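TarM (Staphylococcus aureus subsp. aureus 21178, PDB 4X7R) is a glycosyltransferase of the GT-B type, group 1 family, that binds uridine-5'-diphosphate. Local coordinates at residues T191-L194 and E199-N202; H323-R326 and R332-L335; D362-M367 and V377-Y382. The protein carries 1 engineered substitution. One frame throughout, in Å; residues are numbered along the deposited sequence.

Interaction 1 of 3, residues T191-L194 and E199-N202; sequences TYVL and EFKN. With ZDO (methyl 2-deoxy-6-O-sulfo-2-(sulfoamino)-alpha-D-glucopyranoside), chain C.
Thr191 and Phe200 form an antiparallel hydrogen-bonded pair, with Thr191 N donating to Phe200 O at 2.9 Å and Phe200 N to Thr191 O at 2.7 Å. The N-H...O angles of 169° and 160° confirm two nearly straight bonds. They belong to a beta hairpin, strands 187-193 and 198-200, in which the second strand is one of the two edge strands of a long antiparallel sheet. The following pair, Tyr192 and Glu199, is non-hydrogen-bonded, its CA atoms 4.4 Å apart. Thr191 O also receives a CA-H...O contact from Glu199 CA.

Tyr192 and Glu199 share one sheet face, where Tyr192 CD1 lies 4.2 Å from Glu199 CB and Glu199 N sits at the edge of the ring, near its plane. The extended Glu199 side chain starts with CG opposite its own N (chi1 -154°), which places CG 3.4 Å from Thr191 O. Thr191 and Phe200 occupy the other face. There the CG2 branch of Val193 approaches the Phe200 ring obliquely and meets CE1 at 3.8 Å. Leu206 of helix 203-214 touches both of these side chains, and Tyr209 brings its ring against that of Phe200.

Asn202 is the N-cap of this helix, its OD1 hydrogen-bonded to Ala205 N. The other amide atom, ND2, faces the bound ZDO, and its nearest approach is to sulfate oxygen OS2, at 3.3 Å.

Interaction 2 of 3, residues H323-R326 and R332-L335; sequences HISR and RIDL. With UDP (uridine-5'-diphosphate), chain E; SGN (2-deoxy-6-O-sulfo-2-(sulfoamino)-alpha-D-glucopyranose), chain B; 3YW ((2S)-2,3-dihydroxypropyl 2-acetamido-2-deoxy-alpha-D-glucopyranoside), chain F.
His323 and Ile333 meet because each first torsion carries its side chain across the gap: His323 CG stands opposite the backbone N (chi1 -173°), while Ile333 CG1 stands opposite its carbonyl carbon (chi1 -57°). The side chains approach obliquely, and His323 NE2 comes to 3.9 Å from Ile333 CG1. Ser325 OG lies 4.1 Å from Ile333 CD1, and Arg326 O is near the same methyl. This small buried contact joins the C-terminal end of strand 320-324 to the first turn of helix 333-346, within a beta-alpha-beta unit of the GT-B fold.

His323 NE2 donates to Ser325 OG at 3.2 Å, tilted from the ring plane, and Ser325 OG donates to Arg326 O from well above the carbonyl plane. At the N-cap of the helix, Arg332 NE meets the syn lone pair of Asp334 OD1 at 2.8 Å, and NH2 bonds OD2.

Beyond the contact, Ile324 CG2 packs on the uracil of UDP, 3.5 Å from C4. Arg326 bends at chi3 and spreads its guanidinium among three ligands. NE bonds UDP O2B at 2.9 Å, NH2 bonds UDP O3B at 2.7 Å, and NH1 bonds SGN O3 and O1S; 3YW O2 lies over one face. Positive charge would probably balance the terminal phosphate and sulfoamino group. No hydrogen bond crosses; Ile333 carbons lie against NE2 and OG, themselves linked to each other and Arg326 O.

Interaction 3 of 3, residues D362-M367 and V377-Y382; sequences DKIAKM and VFLKGY. With UDP (uridine-5'-diphosphate), chain E.
No flat group takes part where Leu379 meets Ile364 and Ala365; the notable one, Tyr382, lies at the end of the same segment, with one ring face turned to the uracil of UDP. The two ring planes are nearly parallel and displaced, UDP N3 standing 3.4 Å above the tyrosine plane and offset toward the rim. Uracil O4 comes to 3.4 Å from Tyr382 CD1, and UDP C4 lies equally close to CE1. At the rim, Tyr382 OH is hydrogen-bonded to Lys59 NZ and Lys15 O, two bonds that anchor the phenol end beside the nucleotide.

The side-chain contacts between the segments are apolar, no hydrogen bond crosses, and they centre on Leu379, whose two methyls divide the work. CD1 touches Ile364 CG2 at 3.9 Å, with the side chains crossing at about a right angle. CD2 lies against the helix backbone, 3.8 Å from Ala365 N, and also meets Ala365 CB at 3.9 Å. These contacts seat helix 361-370 on strand 377-381 in the beta-alpha-beta unit that begins with strand 351-355, at the margin of the six-stranded parallel sheet. Strand 377-381 is an edge strand there, bonded through its backbone to strand 351-355.

Ile364 points its CB toward the strand, yet the outer part of the side chain turns from it. CG1 lies beside the backbone N (chi1 -63°), which leaves CG2 anti to N and against Leu379 CD1; the residue also touches Ile337 of helix 333-346. Leu379 is further flanked by Lys361 and Ile368.

From the N terminus, interaction 1 comes first, closing the four-residue turn of the hairpin that ends the long antiparallel sheet. Interaction 2, between strand 320-324 and helix 333-346, then spans five residues between its segments. In interaction 3, from helix 361-370 to strand 377-381, nine residues lie between the segments, the first three still helical. The three follow in series, neither nested nor crossing. Interaction 1 stands alone on the opposite side of the chain's centre, its centre 42 and 44 Å from those of the others. Interactions 2 and 3 are neighbours on one parallel sheet: Asp334 O packs on Met367 CE at 3.2 Å, Ile364 CD1 reaches Asp334 N at 3.5 Å, and both contacts touch UDP.

Interaction 1 of 3, residues T191-L194 and E199-N202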
loop_
_atom_site.group_PDB
_atom_site.type_symbol
_atom_site.label_atom_id
_atom_site.label_comp_id
_atom_site.label_asym_id
_atom_site.label_seq_id
_atom_site.Cartn_x
_atom_site.Cartn_y
_atom_site.Cartn_z
ATOM N N THR A 191 -22.780 2.090 13.171
ATOM C CA THR A 191 -22.253 0.738 13.184
ATOM C C THR A 191 -22.598 0.078 14.520
ATOM O O THR A 191 -22.309 0.640 15.583
ATOM C CB THR A 191 -20.718 0.772 12.968
ATOM O OG1 THR A 191 -20.458 1.309 11.677
ATOM C CG2 THR A 191 -20.054 -0.629 13.108
ATOM N N TYR A 192 -23.125 -1.147 14.454
ATOM C CA TYR A 192 -23.483 -1.917 15.647
ATOM C C TYR A 192 -22.612 -3.145 15.728
ATOM O O TYR A 192 -22.597 -3.973 14.815
ATOM C CB TYR A 192 -24.974 -2.313 15.645
ATOM C CG TYR A 192 -25.449 -3.040 16.890
ATOM C CD1 TYR A 192 -25.123 -2.574 18.164
ATOM C CD2 TYR A 192 -26.285 -4.150 16.795
ATOM C CE1 TYR A 192 -25.555 -3.237 19.310
ATOM C CE2 TYR A 192 -26.770 -4.792 17.938
ATOM C CZ TYR A 192 -26.373 -4.352 19.193
ATOM O OH TYR A 192 -26.866 -4.954 20.329
ATOM N N VAL A 193 -21.913 -3.268 16.834
ATOM C CA VAL A 193 -21.080 -4.420 17.104
ATOM C C VAL A 193 -21.945 -5.312 17.989
ATOM O O VAL A 193 -22.112 -5.055 19.187
ATOM C CB VAL A 193 -19.702 -4.039 17.721
ATOM C CG1 VAL A 193 -18.851 -5.280 17.979
ATOM C CG2 VAL A 193 -18.953 -3.062 16.821
ATOM N N LEU A 194 -22.561 -6.314 17.352
ATOM C CA LEU A 194 -23.481 -7.280 17.976
ATOM C C LEU A 194 -22.846 -8.000 19.125
ATOM O O LEU A 194 -23.509 -8.165 20.135
ATOM C CB LEU A 194 -24.000 -8.288 16.944
ATOM C CG LEU A 194 -25.048 -7.784 15.957
ATOM C CD1 LEU A 194 -24.430 -6.984 14.801
ATOM C CD2 LEU A 194 -25.786 -8.935 15.374
ATOM N N GLU A 199 -22.788 0.415 19.975
ATOM C CA GLU A 199 -23.043 1.128 18.744
ATOM C C GLU A 199 -22.094 2.303 18.619
ATOM O O GLU A 199 -21.755 2.922 19.614
ATOM C CB GLU A 199 -24.500 1.591 18.691
ATOM C CG GLU A 199 -25.039 1.765 17.282
ATOM C CD GLU A 199 -26.548 1.943 17.237
ATOM O OE1 GLU A 199 -27.081 2.718 18.068
ATOM O OE2 GLU A 199 -27.197 1.300 16.382
ATOM N N PHE A 200 -21.667 2.609 17.392
ATOM C CA PHE A 200 -20.734 3.704 17.094
ATOM C C PHE A 200 -21.348 4.560 16.035
ATOM O O PHE A 200 -22.042 4.024 15.171
ATOM C CB PHE A 200 -19.353 3.141 16.644
ATOM C CG PHE A 200 -18.769 2.259 17.709
ATOM C CD1 PHE A 200 -19.116 0.906 17.787
ATOM C CD2 PHE A 200 -17.991 2.798 18.721
ATOM C CE1 PHE A 200 -18.641 0.101 18.828
ATOM C CE2 PHE A 200 -17.543 1.998 19.776
ATOM C CZ PHE A 200 -17.863 0.654 19.819
ATOM N N LYS A 201 -21.126 5.886 16.087
ATOM C CA LYS A 201 -21.747 6.809 15.114
ATOM C C LYS A 201 -21.274 6.654 13.687
ATOM O O LYS A 201 -22.011 6.972 12.761
ATOM C CB LYS A 201 -21.715 8.281 15.588
ATOM C CG LYS A 201 -20.351 8.954 15.564
ATOM C CD LYS A 201 -20.408 10.328 16.215
ATOM C CE LYS A 201 -19.910 10.260 17.636
ATOM N NZ LYS A 201 -20.208 11.513 18.389
ATOM N N ASN A 202 -20.037 6.163 13.505
ATOM C CA ASN A 202 -19.410 5.958 12.191
ATOM C C ASN A 202 -18.163 5.075 12.349
ATOM O O ASN A 202 -17.853 4.659 13.457
ATOM C CB ASN A 202 -19.097 7.319 11.492
ATOM C CG ASN A 202 -18.279 8.277 12.337
ATOM O OD1 ASN A 202 -17.556 7.892 13.260
ATOM N ND2 ASN A 202 -18.422 9.561 12.089
HETATM C C1 ZDO C . -17.436 12.497 4.338
HETATM C C1M ZDO C . -19.513 12.617 5.503
HETATM C C2 ZDO C . -16.763 11.947 3.057
HETATM C C3 ZDO C . -16.270 10.527 3.275
HETATM C C4 ZDO C . -15.376 10.368 4.539
HETATM C C5 ZDO C . -16.077 11.031 5.769
HETATM C C6 ZDO C . -15.157 11.099 7.006
HETATM O O1 ZDO C . -18.716 11.860 4.578
HETATM N N2 ZDO C . -17.668 11.975 1.901
HETATM S S2 ZDO C . -17.474 13.428 0.933
HETATM O OSA ZDO C . -17.571 14.645 1.863
HETATM O OSB ZDO C . -18.587 13.388 -0.128
HETATM O OSC ZDO C . -16.101 13.420 0.251
HETATM O O3 ZDO C . -15.588 10.100 2.090
HETATM O O4 ZDO C . -15.244 8.950 4.753
HETATM O O5 ZDO C . -16.491 12.399 5.441
HETATM O O6 ZDO C . -15.774 11.870 8.056
HETATM S S6 ZDO C . -16.735 11.269 9.106
HETATM O OS1 ZDO C . -17.550 12.409 9.734
HETATM O OS2 ZDO C . -15.917 10.580 10.204
HETATM O OS3 ZDO C . -17.713 10.262 8.466
#

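Interaction 2 of 3, residues H323-R326 and R332-L335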
loop_
_atom_site.group_PDB
_atom_site.type_symbol
_atom_site.label_atom_id
_atom_site.label_comp_id
_atom_site.label_asym_id
_atom_site.label_seq_id
_atom_site.Cartn_x
_atom_site.Cartn_y
_atom_site.Cartn_z
ATOM N N HIS A 323 13.374 -0.349 -14.187
ATOM C CA HIS A 323 12.440 0.542 -13.507
ATOM C C HIS A 323 11.443 -0.328 -12.748
ATOM O O HIS A 323 10.670 -1.052 -13.372
ATOM C CB HIS A 323 11.736 1.486 -14.497
ATOM C CG HIS A 323 10.886 2.528 -13.844
ATOM N ND1 HIS A 323 11.313 3.829 -13.721
ATOM C CD2 HIS A 323 9.644 2.427 -13.323
ATOM C CE1 HIS A 323 10.336 4.470 -13.098
ATOM N NE2 HIS A 323 9.316 3.663 -12.833
ATOM N N ILE A 324 11.502 -0.294 -11.400
ATOM C CA ILE A 324 10.634 -1.072 -10.509
ATOM C C ILE A 324 9.838 -0.110 -9.635
ATOM O O ILE A 324 10.419 0.517 -8.747
ATOM C CB ILE A 324 11.436 -2.099 -9.637
ATOM C CG1 ILE A 324 12.360 -3.016 -10.481
ATOM C CG2 ILE A 324 10.490 -2.935 -8.773
ATOM C CD1 ILE A 324 13.462 -3.752 -9.637
ATOM N N SER A 325 8.513 0.010 -9.872
ATOM C CA SER A 325 7.645 0.893 -9.085
ATOM C C SER A 325 6.162 0.529 -9.197
ATOM O O SER A 325 5.784 -0.339 -9.994
ATOM C CB SER A 325 7.824 2.344 -9.538
ATOM O OG SER A 325 7.158 2.601 -10.765
ATOM N N ARG A 326 5.314 1.247 -8.415
ATOM C CA ARG A 326 3.861 1.218 -8.537
ATOM C C ARG A 326 3.665 2.016 -9.843
ATOM O O ARG A 326 4.348 3.039 -10.030
ATOM C CB ARG A 326 3.196 2.013 -7.402
ATOM C CG ARG A 326 3.230 1.363 -6.043
ATOM C CD ARG A 326 2.487 2.220 -5.019
ATOM N NE ARG A 326 3.150 3.510 -4.801
ATOM C CZ ARG A 326 2.556 4.695 -4.901
ATOM N NH1 ARG A 326 1.266 4.776 -5.196
ATOM N NH2 ARG A 326 3.246 5.808 -4.698
ATOM N N ARG A 332 5.670 9.236 -13.527
ATOM C CA ARG A 332 5.846 9.761 -14.889
ATOM C C ARG A 332 6.533 8.775 -15.826
ATOM O O ARG A 332 7.540 9.106 -16.454
ATOM C CB ARG A 332 6.541 11.145 -14.895
ATOM C CG ARG A 332 5.705 12.280 -14.303
ATOM C CD ARG A 332 4.352 12.533 -14.983
ATOM N NE ARG A 332 4.465 12.824 -16.417
ATOM C CZ ARG A 332 4.668 14.033 -16.922
ATOM N NH1 ARG A 332 4.810 15.079 -16.120
ATOM N NH2 ARG A 332 4.745 14.204 -18.234
ATOM N N ILE A 333 5.988 7.542 -15.893
ATOM C CA ILE A 333 6.492 6.471 -16.760
ATOM C C ILE A 333 6.303 6.883 -18.234
ATOM O O ILE A 333 7.062 6.434 -19.093
ATOM C CB ILE A 333 5.913 5.078 -16.362
ATOM C CG1 ILE A 333 6.238 4.781 -14.874
ATOM C CG2 ILE A 333 6.472 3.954 -17.253
ATOM C CD1 ILE A 333 5.301 3.893 -14.149
ATOM N N ASP A 334 5.373 7.839 -18.497
ATOM C CA ASP A 334 5.146 8.427 -19.828
ATOM C C ASP A 334 6.407 9.159 -20.258
ATOM O O ASP A 334 6.787 9.046 -21.417
ATOM C CB ASP A 334 3.917 9.360 -19.842
ATOM C CG ASP A 334 3.974 10.543 -18.885
ATOM O OD1 ASP A 334 3.999 10.312 -17.654
ATOM O OD2 ASP A 334 3.920 11.696 -19.365
ATOM N N LEU A 335 7.105 9.834 -19.299
ATOM C CA LEU A 335 8.374 10.525 -19.556
ATOM C C LEU A 335 9.496 9.516 -19.773
ATOM O O LEU A 335 10.382 9.760 -20.587
ATOM C CB LEU A 335 8.737 11.541 -18.457
ATOM C CG LEU A 335 7.972 12.879 -18.473
ATOM C CD1 LEU A 335 8.385 13.761 -17.301
ATOM C CD2 LEU A 335 8.209 13.650 -19.764
HETATM N N1 UDP E . 8.063 -2.952 -5.524
HETATM C C2 UDP E . 8.205 -4.320 -5.667
HETATM N N3 UDP E . 7.820 -4.822 -6.887
HETATM C C4 UDP E . 7.298 -4.118 -7.950
HETATM C C5 UDP E . 7.131 -2.707 -7.715
HETATM C C6 UDP E . 7.511 -2.177 -6.537
HETATM O O2 UDP E . 8.639 -5.042 -4.779
HETATM O O4 UDP E . 7.038 -4.717 -9.011
HETATM C "C1'" UDP E . 8.646 -2.347 -4.300
HETATM C "C2'" UDP E . 10.087 -1.872 -4.465
HETATM O "O2'" UDP E . 11.002 -2.932 -4.244
HETATM C "C3'" UDP E . 10.180 -0.804 -3.373
HETATM C "C4'" UDP E . 8.770 -0.222 -3.341
HETATM O "O4'" UDP E . 7.897 -1.205 -3.948
HETATM O "O3'" UDP E . 10.618 -1.249 -2.089
HETATM C "C5'" UDP E . 8.619 1.106 -4.037
HETATM O "O5'" UDP E . 9.229 2.094 -3.176
HETATM P PA UDP E . 9.426 3.646 -3.532
HETATM O O1A UDP E . 9.785 4.377 -2.296
HETATM O O2A UDP E . 10.535 3.768 -4.589
HETATM O O3A UDP E . 8.082 4.188 -4.118
HETATM P PB UDP E . 6.565 4.141 -3.597
HETATM O O1B UDP E . 6.537 4.276 -2.097
HETATM O O2B UDP E . 5.903 2.820 -4.003
HETATM O O3B UDP E . 5.809 5.312 -4.194
HETATM C C1 SGN B . -2.302 4.975 -1.633
HETATM C C2 SGN B . -1.921 4.906 -3.140
HETATM C C3 SGN B . -1.780 3.434 -3.637
HETATM C C4 SGN B . -0.927 2.577 -2.680
HETATM C C5 SGN B . -1.361 2.769 -1.206
HETATM C C6 SGN B . -0.468 1.985 -0.250
HETATM N N2 SGN B . -2.906 5.643 -3.946
HETATM O O3 SGN B . -1.167 3.402 -4.941
HETATM O O4 SGN B . -1.016 1.182 -3.035
HETATM O O5 SGN B . -1.362 4.194 -0.832
HETATM O O6 SGN B . 0.875 2.429 -0.430
HETATM S S1 SGN B . -2.283 7.173 -4.465
HETATM O O1S SGN B . -1.108 6.948 -5.421
HETATM O O2S SGN B . -1.812 8.007 -3.258
HETATM O O3S SGN B . -3.428 7.904 -5.181
HETATM S S2 SGN B . 1.971 1.449 -0.827
HETATM O O4S SGN B . 3.204 2.294 -1.183
HETATM O O5S SGN B . 1.585 0.585 -2.023
HETATM O O6S SGN B . 2.224 0.568 0.395
HETATM O O3A 3YW F . 0.739 7.568 -0.486
HETATM C C4A 3YW F . 3.919 5.629 -0.069
HETATM C C5A 3YW F . 2.826 6.410 -0.757
HETATM O O5 3YW F . 6.788 6.002 0.977
HETATM C C6A 3YW F . 1.788 6.916 0.214
HETATM C C5 3YW F . 8.069 5.440 0.666
HETATM C C6 3YW F . 8.563 4.774 1.928
HETATM C C4 3YW F . 8.972 6.550 0.134
HETATM O O6 3YW F . 8.669 5.692 3.006
HETATM C C3 3YW F . 8.406 7.029 -1.199
HETATM O O4 3YW F . 10.290 6.054 -0.075
HETATM O O3 3YW F . 9.184 8.092 -1.750
HETATM O O7 3YW F . 6.098 9.744 -2.393
HETATM C C7 3YW F . 6.004 8.670 -2.977
HETATM C C8 3YW F . 5.529 8.575 -4.396
HETATM N N2 3YW F . 6.327 7.515 -2.392
HETATM C C2 3YW F . 6.937 7.433 -1.074
HETATM C C1 3YW F . 6.087 6.568 -0.127
HETATM O O1 3YW F . 5.181 5.693 -0.737
HETATM O O2 3YW F . 2.207 5.573 -1.735
#

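Interaction 3 of 3, residues D362-M367 and V377-Y382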
loop_
_atom_site.group_PDB
_atom_site.type_symbol
_atom_site.label_atom_id
_atom_site.label_comp_id
_atom_site.label_asym_id
_atom_site.label_seq_id
_atom_site.Cartn_x
_atom_site.Cartn_y
_atom_site.Cartn_z
ATOM N N ASP A 362 -1.976 0.387 -18.720
ATOM C CA ASP A 362 -2.606 0.283 -20.043
ATOM C C ASP A 362 -2.251 1.455 -20.965
ATOM O O ASP A 362 -1.932 1.232 -22.137
ATOM C CB ASP A 362 -4.126 0.110 -19.921
ATOM C CG ASP A 362 -4.549 -1.192 -19.269
ATOM O OD1 ASP A 362 -3.796 -2.193 -19.383
ATOM O OD2 ASP A 362 -5.653 -1.228 -18.679
ATOM N N LYS A 363 -2.260 2.697 -20.413
ATOM C CA LYS A 363 -1.911 3.935 -21.128
ATOM C C LYS A 363 -0.489 3.815 -21.634
ATOM O O LYS A 363 -0.225 4.145 -22.790
ATOM C CB LYS A 363 -2.055 5.191 -20.230
ATOM C CG LYS A 363 -3.190 5.146 -19.181
ATOM C CD LYS A 363 -4.585 5.439 -19.762
ATOM C CE LYS A 363 -5.711 5.050 -18.826
ATOM N NZ LYS A 363 -5.976 3.586 -18.841
ATOM N N ILE A 364 0.408 3.273 -20.786
ATOM C CA ILE A 364 1.829 3.051 -21.081
ATOM C C ILE A 364 2.016 1.969 -22.149
ATOM O O ILE A 364 2.842 2.164 -23.036
ATOM C CB ILE A 364 2.670 2.834 -19.773
ATOM C CG1 ILE A 364 2.644 4.089 -18.849
ATOM C CG2 ILE A 364 4.111 2.370 -20.051
ATOM C CD1 ILE A 364 3.065 5.461 -19.487
ATOM N N ALA A 365 1.223 0.861 -22.087
ATOM C CA ALA A 365 1.254 -0.236 -23.070
ATOM C C ALA A 365 0.931 0.303 -24.479
ATOM O O ALA A 365 1.717 0.093 -25.415
ATOM C CB ALA A 365 0.274 -1.330 -22.674
ATOM N N LYS A 366 -0.178 1.079 -24.594
ATOM C CA LYS A 366 -0.620 1.747 -25.825
ATOM C C LYS A 366 0.461 2.712 -26.312
ATOM O O LYS A 366 0.667 2.829 -27.516
ATOM C CB LYS A 366 -1.912 2.530 -25.556
ATOM C CG LYS A 366 -2.947 2.443 -26.668
ATOM C CD LYS A 366 -4.346 2.679 -26.118
ATOM C CE LYS A 366 -5.402 2.566 -27.191
ATOM N NZ LYS A 366 -6.777 2.706 -26.637
ATOM N N MET A 367 1.137 3.405 -25.374
ATOM C CA MET A 367 2.195 4.379 -25.649
ATOM C C MET A 367 3.446 3.763 -26.298
ATOM O O MET A 367 4.023 4.375 -27.202
ATOM C CB MET A 367 2.553 5.129 -24.366
ATOM C CG MET A 367 3.189 6.455 -24.601
ATOM S SD MET A 367 3.455 7.295 -23.030
ATOM C CE MET A 367 4.433 8.683 -23.599
ATOM N N VAL A 377 11.047 -1.988 -25.139
ATOM C CA VAL A 377 10.434 -1.661 -23.852
ATOM C C VAL A 377 9.450 -2.776 -23.465
ATOM O O VAL A 377 8.540 -3.082 -24.234
ATOM C CB VAL A 377 9.791 -0.249 -23.865
ATOM C CG1 VAL A 377 9.190 0.096 -22.511
ATOM C CG2 VAL A 377 10.801 0.812 -24.289
ATOM N N PHE A 378 9.644 -3.383 -22.278
ATOM C CA PHE A 378 8.828 -4.505 -21.823
ATOM C C PHE A 378 8.184 -4.332 -20.449
ATOM O O PHE A 378 8.876 -4.236 -19.433
ATOM C CB PHE A 378 9.629 -5.822 -21.904
ATOM C CG PHE A 378 10.252 -6.076 -23.258
ATOM C CD1 PHE A 378 9.536 -6.719 -24.261
ATOM C CD2 PHE A 378 11.550 -5.656 -23.537
ATOM C CE1 PHE A 378 10.110 -6.943 -25.515
ATOM C CE2 PHE A 378 12.114 -5.868 -24.799
ATOM C CZ PHE A 378 11.394 -6.518 -25.774
ATOM N N LEU A 379 6.846 -4.312 -20.430
ATOM C CA LEU A 379 6.034 -4.217 -19.218
ATOM C C LEU A 379 5.993 -5.625 -18.611
ATOM O O LEU A 379 5.191 -6.475 -19.014
ATOM C CB LEU A 379 4.628 -3.682 -19.564
ATOM C CG LEU A 379 4.345 -2.188 -19.322
ATOM C CD1 LEU A 379 5.479 -1.276 -19.817
ATOM C CD2 LEU A 379 3.035 -1.780 -19.960
ATOM N N LYS A 380 6.935 -5.874 -17.686
ATOM C CA LYS A 380 7.190 -7.167 -17.043
ATOM C C LYS A 380 6.320 -7.559 -15.841
ATOM O O LYS A 380 6.549 -8.611 -15.235
ATOM C CB LYS A 380 8.700 -7.354 -16.779
ATOM C CG LYS A 380 9.533 -7.375 -18.057
ATOM C CD LYS A 380 10.903 -7.983 -17.859
ATOM C CE LYS A 380 10.972 -9.414 -18.342
ATOM N NZ LYS A 380 12.354 -9.957 -18.256
ATOM N N GLY A 381 5.307 -6.750 -15.539
ATOM C CA GLY A 381 4.397 -7.001 -14.418
ATOM C C GLY A 381 5.034 -6.832 -13.047
ATOM O O GLY A 381 6.218 -6.501 -12.944
ATOM N N TYR A 382 4.256 -7.069 -11.978
ATOM C CA TYR A 382 4.741 -6.943 -10.603
ATOM C C TYR A 382 5.779 -8.001 -10.266
ATOM O O TYR A 382 5.642 -9.157 -10.672
ATOM C CB TYR A 382 3.576 -6.988 -9.587
ATOM C CG TYR A 382 3.982 -6.569 -8.187
ATOM C CD1 TYR A 382 3.914 -5.237 -7.789
ATOM C CD2 TYR A 382 4.456 -7.498 -7.271
ATOM C CE1 TYR A 382 4.291 -4.846 -6.508
ATOM C CE2 TYR A 382 4.840 -7.119 -5.987
ATOM C CZ TYR A 382 4.768 -5.789 -5.616
ATOM O OH TYR A 382 5.144 -5.411 -4.352
HETATM N N1 UDP E . 8.063 -2.952 -5.524
HETATM C C2 UDP E . 8.205 -4.320 -5.667
HETATM N N3 UDP E . 7.820 -4.822 -6.887
HETATM C C4 UDP E . 7.298 -4.118 -7.950
HETATM C C5 UDP E . 7.131 -2.707 -7.715
HETATM C C6 UDP E . 7.511 -2.177 -6.537
HETATM O O2 UDP E . 8.639 -5.042 -4.779
HETATM O O4 UDP E . 7.038 -4.717 -9.011
HETATM C "C1'" UDP E . 8.646 -2.347 -4.300
HETATM C "C2'" UDP E . 10.087 -1.872 -4.465
HETATM O "O2'" UDP E . 11.002 -2.932 -4.244
HETATM C "C3'" UDP E . 10.180 -0.804 -3.373
HETATM C "C4'" UDP E . 8.770 -0.222 -3.341
HETATM O "O4'" UDP E . 7.897 -1.205 -3.948
HETATM O "O3'" UDP E . 10.618 -1.249 -2.089
HETATM C "C5'" UDP E . 8.619 1.106 -4.037
HETATM O "O5'" UDP E . 9.229 2.094 -3.176
HETATM P PA UDP E . 9.426 3.646 -3.532
HETATM O O1A UDP E . 9.785 4.377 -2.296
HETATM O O2A UDP E . 10.535 3.768 -4.589
HETATM O O3A UDP E . 8.082 4.188 -4.118
HETATM P PB UDP E . 6.565 4.141 -3.597
HETATM O O1B UDP E . 6.537 4.276 -2.097
HETATM O O2B UDP E . 5.903 2.820 -4.003
HETATM O O3B UDP E . 5.809 5.312 -4.194
#